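Side-chain contacts in cellulosomal scaffoldin (Acetivibrio cellulolyticus, PDB 3ZUC), which binds crystalline cellulose through this family 3b carbohydrate-binding module, one part of a large secreted scaffoldin of the cellulosome: residues D122-N127 / W136-A141; V8-A13 / L43-T48. All blocks are in the same frame, centred on the assembly; numbering follows the deposited sequence.

Contact 1. Residues D122-N127 / W136-A141; sequences DDYSFN and WDKVTA. With CA (calcium ion), chain B.
Ser125 and Trp136 meet where the indole N-H reaches a main-chain carbonyl: NE1 of Trp136 donates to O of Ser125 at 2.8 Å, the N-H...O angle being 158°. The carbonyl oxygen lies close to the indole plane, while the donor sits well above the plane of the carbonyl. In Trp136, CG lies trans to the backbone N (chi1 -169°), which carries the indole to the 122-127 loop. Asn127 lies over one face of the six-membered ring. Its CB makes a CH-pi contact 4.1 Å from the centroid of the Trp136 six-membered ring, and its ND2 rides over the rim, 3.4 Å from CZ3 of Trp136; OD1 of the same amide is held by the backbone N atoms of Ser129 and Ala130. CB of Lys138 lies over the opposite indole face.

A second bond runs in the reverse sense. OG of Ser125 donates to the carbonyl O of Lys138 at 2.6 Å and also accepts from N of Tyr46 in strand 42-47. O of Lys138 also lies at the edge of the Tyr124 ring, 3.3 Å from its CE1, and the side chains of Lys138 and Tyr124 cross at about a right angle, CD of Lys138 lying 3.8 Å from CZ of Tyr124. Bent at chi2 and chi4, Lys138 leads its end away from the loop, and NZ forms a salt bridge with OD1 of Asp137, while OH of Tyr124 bonds to O of Ile151.

Ser125 thus uses both its carbonyl and its hydroxyl to tie the 122-127 loop to the turn that leads into strand 140-143, just after Asp122 and Asp123, whose OD1 atoms bind calcium; the bonded indole nitrogen should limit rotation of the tryptophan.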
loop_
_atom_site.group_PDB
_atom_site.type_symbol
_atom_site.label_atom_id
_atom_site.label_comp_id
_atom_site.label_asym_id
_atom_site.label_seq_id
_atom_site.Cartn_x
_atom_site.Cartn_y
_atom_site.Cartn_z
ATOM N N ASP A 122 5.491 -6.007 -14.669
ATOM C CA ASP A 122 6.469 -4.928 -14.708
ATOM C C ASP A 122 6.333 -3.917 -13.576
ATOM O O ASP A 122 7.058 -2.927 -13.570
ATOM C CB ASP A 122 6.447 -4.207 -16.052
ATOM C CG ASP A 122 5.204 -3.353 -16.267
ATOM O OD1 ASP A 122 4.144 -3.681 -15.695
ATOM O OD2 ASP A 122 5.297 -2.363 -17.034
ATOM N N ASP A 123 5.434 -4.139 -12.623
ATOM C CA ASP A 123 5.187 -3.130 -11.616
ATOM C C ASP A 123 6.259 -3.138 -10.535
ATOM O O ASP A 123 6.577 -4.184 -9.973
ATOM C CB ASP A 123 3.818 -3.363 -10.976
ATOM C CG ASP A 123 2.667 -3.147 -11.949
ATOM O OD1 ASP A 123 2.885 -2.465 -12.979
ATOM O OD2 ASP A 123 1.546 -3.636 -11.639
ATOM N N TYR A 124 6.755 -1.959 -10.187
ATOM C CA TYR A 124 7.816 -1.810 -9.195
ATOM C C TYR A 124 7.477 -2.534 -7.889
ATOM O O TYR A 124 8.335 -3.204 -7.312
ATOM C CB TYR A 124 8.048 -0.319 -8.935
ATOM C CG TYR A 124 9.095 0.034 -7.924
ATOM C CD1 TYR A 124 8.796 0.212 -6.581
ATOM C CD2 TYR A 124 10.386 0.280 -8.331
ATOM C CE1 TYR A 124 9.753 0.591 -5.670
ATOM C CE2 TYR A 124 11.357 0.661 -7.437
ATOM C CZ TYR A 124 11.047 0.808 -6.104
ATOM O OH TYR A 124 12.037 1.181 -5.223
ATOM N N SER A 125 6.246 -2.390 -7.407
ATOM C CA SER A 125 5.874 -2.945 -6.113
ATOM C C SER A 125 5.361 -4.393 -6.144
ATOM O O SER A 125 5.130 -4.971 -5.078
ATOM C CB SER A 125 4.821 -2.071 -5.436
ATOM O OG SER A 125 5.291 -0.767 -5.155
ATOM N N PHE A 126 5.151 -4.965 -7.326
ATOM C CA PHE A 126 4.530 -6.284 -7.416
ATOM C C PHE A 126 5.479 -7.381 -6.967
ATOM O O PHE A 126 6.647 -7.414 -7.370
ATOM C CB PHE A 126 4.138 -6.540 -8.872
ATOM C CG PHE A 126 3.499 -7.890 -9.135
ATOM C CD1 PHE A 126 2.287 -8.233 -8.565
ATOM C CD2 PHE A 126 4.080 -8.769 -10.032
ATOM C CE1 PHE A 126 1.673 -9.438 -8.853
ATOM C CE2 PHE A 126 3.462 -9.975 -10.343
ATOM C CZ PHE A 126 2.261 -10.310 -9.751
ATOM N N ASN A 127 4.956 -8.293 -6.157
ATOM C CA ASN A 127 5.688 -9.465 -5.718
ATOM C C ASN A 127 5.016 -10.687 -6.333
ATOM O O ASN A 127 3.918 -11.072 -5.949
ATOM C CB ASN A 127 5.716 -9.525 -4.198
ATOM C CG ASN A 127 6.635 -10.604 -3.710
ATOM O OD1 ASN A 127 6.701 -11.665 -4.315
ATOM N ND2 ASN A 127 7.357 -10.350 -2.638
ATOM N N TRP A 136 9.182 -6.063 2.637
ATOM C CA TRP A 136 9.201 -5.687 1.234
ATOM C C TRP A 136 9.527 -4.215 1.120
ATOM O O TRP A 136 8.730 -3.366 1.497
ATOM C CB TRP A 136 7.834 -5.997 0.625
ATOM C CG TRP A 136 7.699 -5.929 -0.853
ATOM C CD1 TRP A 136 6.758 -5.211 -1.535
ATOM C CD2 TRP A 136 8.427 -6.672 -1.841
ATOM N NE1 TRP A 136 6.855 -5.455 -2.877
ATOM C CE2 TRP A 136 7.872 -6.342 -3.092
ATOM C CE3 TRP A 136 9.465 -7.612 -1.791
ATOM C CZ2 TRP A 136 8.331 -6.887 -4.275
ATOM C CZ3 TRP A 136 9.923 -8.148 -2.973
ATOM C CH2 TRP A 136 9.360 -7.782 -4.197
ATOM N N ASP A 137 10.714 -3.912 0.591
ATOM C CA ASP A 137 11.163 -2.523 0.500
ATOM C C ASP A 137 10.729 -1.840 -0.787
ATOM O O ASP A 137 11.079 -0.682 -1.014
ATOM C CB ASP A 137 12.691 -2.413 0.695
ATOM C CG ASP A 137 13.502 -3.012 -0.442
ATOM O OD1 ASP A 137 12.934 -3.391 -1.479
ATOM O OD2 ASP A 137 14.746 -3.075 -0.284
ATOM N N LYS A 138 9.898 -2.508 -1.586
ATOM C CA LYS A 138 9.407 -1.942 -2.844
ATOM C C LYS A 138 8.014 -1.335 -2.697
ATOM O O LYS A 138 7.480 -0.817 -3.673
ATOM C CB LYS A 138 9.428 -2.985 -3.957
ATOM C CG LYS A 138 10.788 -3.589 -4.213
ATOM C CD LYS A 138 11.802 -2.543 -4.521
ATOM C CE LYS A 138 13.155 -3.154 -4.930
ATOM N NZ LYS A 138 13.905 -3.862 -3.873
ATOM N N VAL A 139 7.442 -1.394 -1.501
ATOM C CA VAL A 139 6.358 -0.503 -1.094
ATOM C C VAL A 139 6.937 0.470 -0.071
ATOM O O VAL A 139 7.934 0.159 0.585
ATOM C CB VAL A 139 5.126 -1.260 -0.529
ATOM C CG1 VAL A 139 4.466 -2.069 -1.621
ATOM C CG2 VAL A 139 5.509 -2.145 0.670
ATOM N N THR A 140 6.326 1.639 0.037
ATOM C CA THR A 140 6.807 2.640 0.980
ATOM C C THR A 140 5.728 3.029 1.969
ATOM O O THR A 140 4.520 2.872 1.710
ATOM C CB THR A 140 7.385 3.872 0.261
ATOM O OG1 THR A 140 6.360 4.387 -0.587
ATOM C CG2 THR A 140 8.631 3.525 -0.552
ATOM N N ALA A 141 6.167 3.549 3.111
ATOM C CA ALA A 141 5.254 4.108 4.096
ATOM C C ALA A 141 5.822 5.415 4.601
ATOM O O ALA A 141 7.035 5.661 4.526
ATOM C CB ALA A 141 5.037 3.161 5.276
HETATM CA CA CA B . 2.025 -2.660 -15.161
HETATM O O HOH W 1 0.014 -2.989 -13.766
#

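Contact 2. Residues V8-A13 / L43-T48; sequences VEFFNA and LHYYFT. With CA (calcium ion), chain B; EDO (1,2-ethanediol), chain C.
Strands 6-12 and 42-47 belong to different sheets and face each other across the interior, their closest CA atoms, those of Phe10 and Tyr45, being 10.2 Å apart, so side chains alone join the segments. Phe10 and Tyr45 both point toward the facing strand and cross at about a right angle. The nearest atoms are CZ of Phe10 and CE2 of Tyr45, 3.3 Å apart. The ring planes are inclined at 37° with centroids 5.5 Å apart, an oblique aromatic pair. On the strand 24-30 side, Phe10 also packs edge-to-face with Phe26.

Tyr45 carries its ring across the interface with CG trans to its backbone N (chi1 -175°), which brings the hydroxyl to Asn12. ND2 of Asn12 donates to OH of Tyr45 at 3.1 Å with an N-H...O angle of 154°, the amide plane standing steeply to the ring. The other end of this amide, OD1, accepts from N of Asn127, so the buried side chain is gripped at both ends.

Beyond this inner layer, ND1 of His44 donates almost straight, in the imidazole plane, to OH of Tyr46. At the end of the segment, Thr48 binds calcium through both O and OG1, with Asp50, Asn119, Asp122 and Asp123 completing the protein ligands. Two antiparallel sheets packed face to face, with a bound calcium ion, form the beta-sandwich of family 3 carbohydrate-binding modules; here Phe10 and Tyr45 are part of its core.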
loop_
_atom_site.group_PDB
_atom_site.type_symbol
_atom_site.label_atom_id
_atom_site.label_comp_id
_atom_site.label_asym_id
_atom_site.label_seq_id
_atom_site.Cartn_x
_atom_site.Cartn_y
_atom_site.Cartn_z
ATOM N N VAL A 8 6.776 -2.765 7.892
ATOM C CA VAL A 8 5.828 -2.966 6.820
ATOM C C VAL A 8 6.130 -4.279 6.122
ATOM O O VAL A 8 7.245 -4.510 5.648
ATOM C CB VAL A 8 5.882 -1.793 5.811
ATOM C CG1 VAL A 8 4.846 -2.000 4.724
ATOM C CG2 VAL A 8 5.667 -0.472 6.531
ATOM N N GLU A 9 5.144 -5.156 6.088
ATOM C CA GLU A 9 5.213 -6.388 5.331
ATOM C C GLU A 9 4.116 -6.343 4.257
ATOM O O GLU A 9 3.130 -5.601 4.389
ATOM C CB GLU A 9 4.987 -7.584 6.245
ATOM C CG GLU A 9 6.002 -7.782 7.332
ATOM C CD GLU A 9 5.453 -8.769 8.334
ATOM O OE1 GLU A 9 4.701 -8.354 9.229
ATOM O OE2 GLU A 9 5.693 -9.981 8.178
ATOM N N PHE A 10 4.258 -7.177 3.233
ATOM C CA PHE A 10 3.418 -7.048 2.073
ATOM C C PHE A 10 3.343 -8.365 1.308
ATOM O O PHE A 10 4.324 -9.116 1.280
ATOM C CB PHE A 10 4.011 -5.974 1.130
ATOM C CG PHE A 10 3.149 -5.701 -0.077
ATOM C CD1 PHE A 10 2.042 -4.883 0.032
ATOM C CD2 PHE A 10 3.403 -6.312 -1.290
ATOM C CE1 PHE A 10 1.190 -4.696 -1.031
ATOM C CE2 PHE A 10 2.553 -6.107 -2.361
ATOM C CZ PHE A 10 1.450 -5.311 -2.203
ATOM N N PHE A 11 2.220 -8.599 0.625
ATOM C CA PHE A 11 2.170 -9.526 -0.501
ATOM C C PHE A 11 0.967 -9.172 -1.359
ATOM O O PHE A 11 0.106 -8.382 -0.965
ATOM C CB PHE A 11 2.188 -11.016 -0.094
ATOM C CG PHE A 11 0.917 -11.560 0.533
ATOM C CD1 PHE A 11 0.570 -11.260 1.833
ATOM C CD2 PHE A 11 0.120 -12.441 -0.167
ATOM C CE1 PHE A 11 -0.553 -11.809 2.434
ATOM C CE2 PHE A 11 -1.014 -12.998 0.419
ATOM C CZ PHE A 11 -1.345 -12.691 1.719
ATOM N N ASN A 12 0.932 -9.748 -2.555
ATOM C CA ASN A 12 -0.167 -9.576 -3.483
ATOM C C ASN A 12 -1.122 -10.760 -3.396
ATOM O O ASN A 12 -0.688 -11.913 -3.551
ATOM C CB ASN A 12 0.362 -9.505 -4.926
ATOM C CG ASN A 12 1.118 -8.219 -5.205
ATOM O OD1 ASN A 12 2.329 -8.128 -5.001
ATOM N ND2 ASN A 12 0.389 -7.195 -5.639
ATOM N N ALA A 13 -2.411 -10.516 -3.167
ATOM C CA ALA A 13 -3.352 -11.638 -3.000
ATOM C C ALA A 13 -3.661 -12.360 -4.291
ATOM O O ALA A 13 -4.070 -13.517 -4.254
ATOM C CB ALA A 13 -4.652 -11.197 -2.354
ATOM N N LEU A 43 0.652 4.871 2.832
ATOM C CA LEU A 43 1.331 3.763 2.169
ATOM C C LEU A 43 1.315 4.005 0.671
ATOM O O LEU A 43 0.326 4.515 0.149
ATOM C CB LEU A 43 0.611 2.426 2.439
ATOM C CG LEU A 43 0.293 2.125 3.898
ATOM C CD1 LEU A 43 -0.605 0.913 4.015
ATOM C CD2 LEU A 43 1.563 1.943 4.702
ATOM N N HIS A 44 2.383 3.623 -0.033
ATOM C CA HIS A 44 2.407 3.674 -1.494
ATOM C C HIS A 44 2.656 2.300 -2.122
ATOM O O HIS A 44 3.506 1.531 -1.660
ATOM C CB HIS A 44 3.512 4.586 -2.042
ATOM C CG HIS A 44 3.310 6.034 -1.787
ATOM N ND1 HIS A 44 4.244 6.977 -2.161
ATOM C CD2 HIS A 44 2.290 6.707 -1.221
ATOM C CE1 HIS A 44 3.810 8.179 -1.818
ATOM N NE2 HIS A 44 2.624 8.043 -1.246
ATOM N N TYR A 45 1.942 2.076 -3.214
ATOM C CA TYR A 45 2.139 0.930 -4.107
ATOM C C TYR A 45 2.382 1.486 -5.513
ATOM O O TYR A 45 1.512 2.180 -6.054
ATOM C CB TYR A 45 0.924 0.012 -4.088
ATOM C CG TYR A 45 1.093 -1.250 -4.898
ATOM C CD1 TYR A 45 0.788 -1.288 -6.252
ATOM C CD2 TYR A 45 1.593 -2.411 -4.311
ATOM C CE1 TYR A 45 0.967 -2.446 -6.998
ATOM C CE2 TYR A 45 1.781 -3.567 -5.043
ATOM C CZ TYR A 45 1.458 -3.588 -6.386
ATOM O OH TYR A 45 1.634 -4.779 -7.062
ATOM N N TYR A 46 3.546 1.198 -6.084
ATOM C CA TYR A 46 4.002 1.756 -7.355
ATOM C C TYR A 46 3.819 0.767 -8.499
ATOM O O TYR A 46 4.119 -0.426 -8.366
ATOM C CB TYR A 46 5.495 2.097 -7.245
ATOM C CG TYR A 46 5.813 3.151 -6.218
ATOM C CD1 TYR A 46 5.740 4.498 -6.552
ATOM C CD2 TYR A 46 6.163 2.825 -4.916
ATOM C CE1 TYR A 46 6.008 5.494 -5.642
ATOM C CE2 TYR A 46 6.436 3.814 -3.991
ATOM C CZ TYR A 46 6.358 5.150 -4.344
ATOM O OH TYR A 46 6.653 6.117 -3.403
ATOM N N PHE A 47 3.360 1.272 -9.640
ATOM C CA PHE A 47 3.036 0.402 -10.747
ATOM C C PHE A 47 3.059 1.172 -12.064
ATOM O O PHE A 47 3.107 2.405 -12.085
ATOM C CB PHE A 47 1.657 -0.268 -10.509
ATOM C CG PHE A 47 0.492 0.692 -10.445
ATOM C CD1 PHE A 47 0.201 1.408 -9.286
ATOM C CD2 PHE A 47 -0.355 0.862 -11.540
ATOM C CE1 PHE A 47 -0.881 2.274 -9.232
ATOM C CE2 PHE A 47 -1.433 1.715 -11.485
ATOM C CZ PHE A 47 -1.708 2.424 -10.328
ATOM N N THR A 48 3.006 0.423 -13.163
ATOM C CA THR A 48 2.726 0.992 -14.474
ATOM C C THR A 48 1.280 0.661 -14.835
ATOM O O THR A 48 0.862 -0.501 -14.751
ATOM C CB THR A 48 3.671 0.521 -15.574
ATOM O OG1 THR A 48 3.504 -0.881 -15.751
ATOM C CG2 THR A 48 5.117 0.835 -15.236
HETATM CA CA CA B . 2.025 -2.660 -15.161
HETATM C C1 EDO C . 6.640 10.254 -4.026
HETATM O O1 EDO C . 6.350 9.768 -2.719
HETATM C C2 EDO C . 6.721 9.100 -5.004
HETATM O O2 EDO C . 7.737 8.175 -4.597
HETATM O O HOH W 1 0.014 -2.989 -13.766
#

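In the fold
Both segments of contact 2 precede those of contact 1 in the sequence, and the contact centres are about 5 Å apart. Strand 42-47 runs beside strand 140-143 in one sheet, while strand 6-12 belongs to the facing sheet; the 122-127 loop of contact 1 packs on both strands of contact 2, through Phe126 against Asn12 and Tyr45, with CA of Phe126 3.3 Å from OH of Tyr45. The contacts also share the calcium ion and one of its waters, and OD2 of Asp122 probably hydrogen-bonds OG1 of Thr48, at 2.7 Å. The ion therefore links a late loop to the residue that follows strand 42-47 within the single CBM3 module.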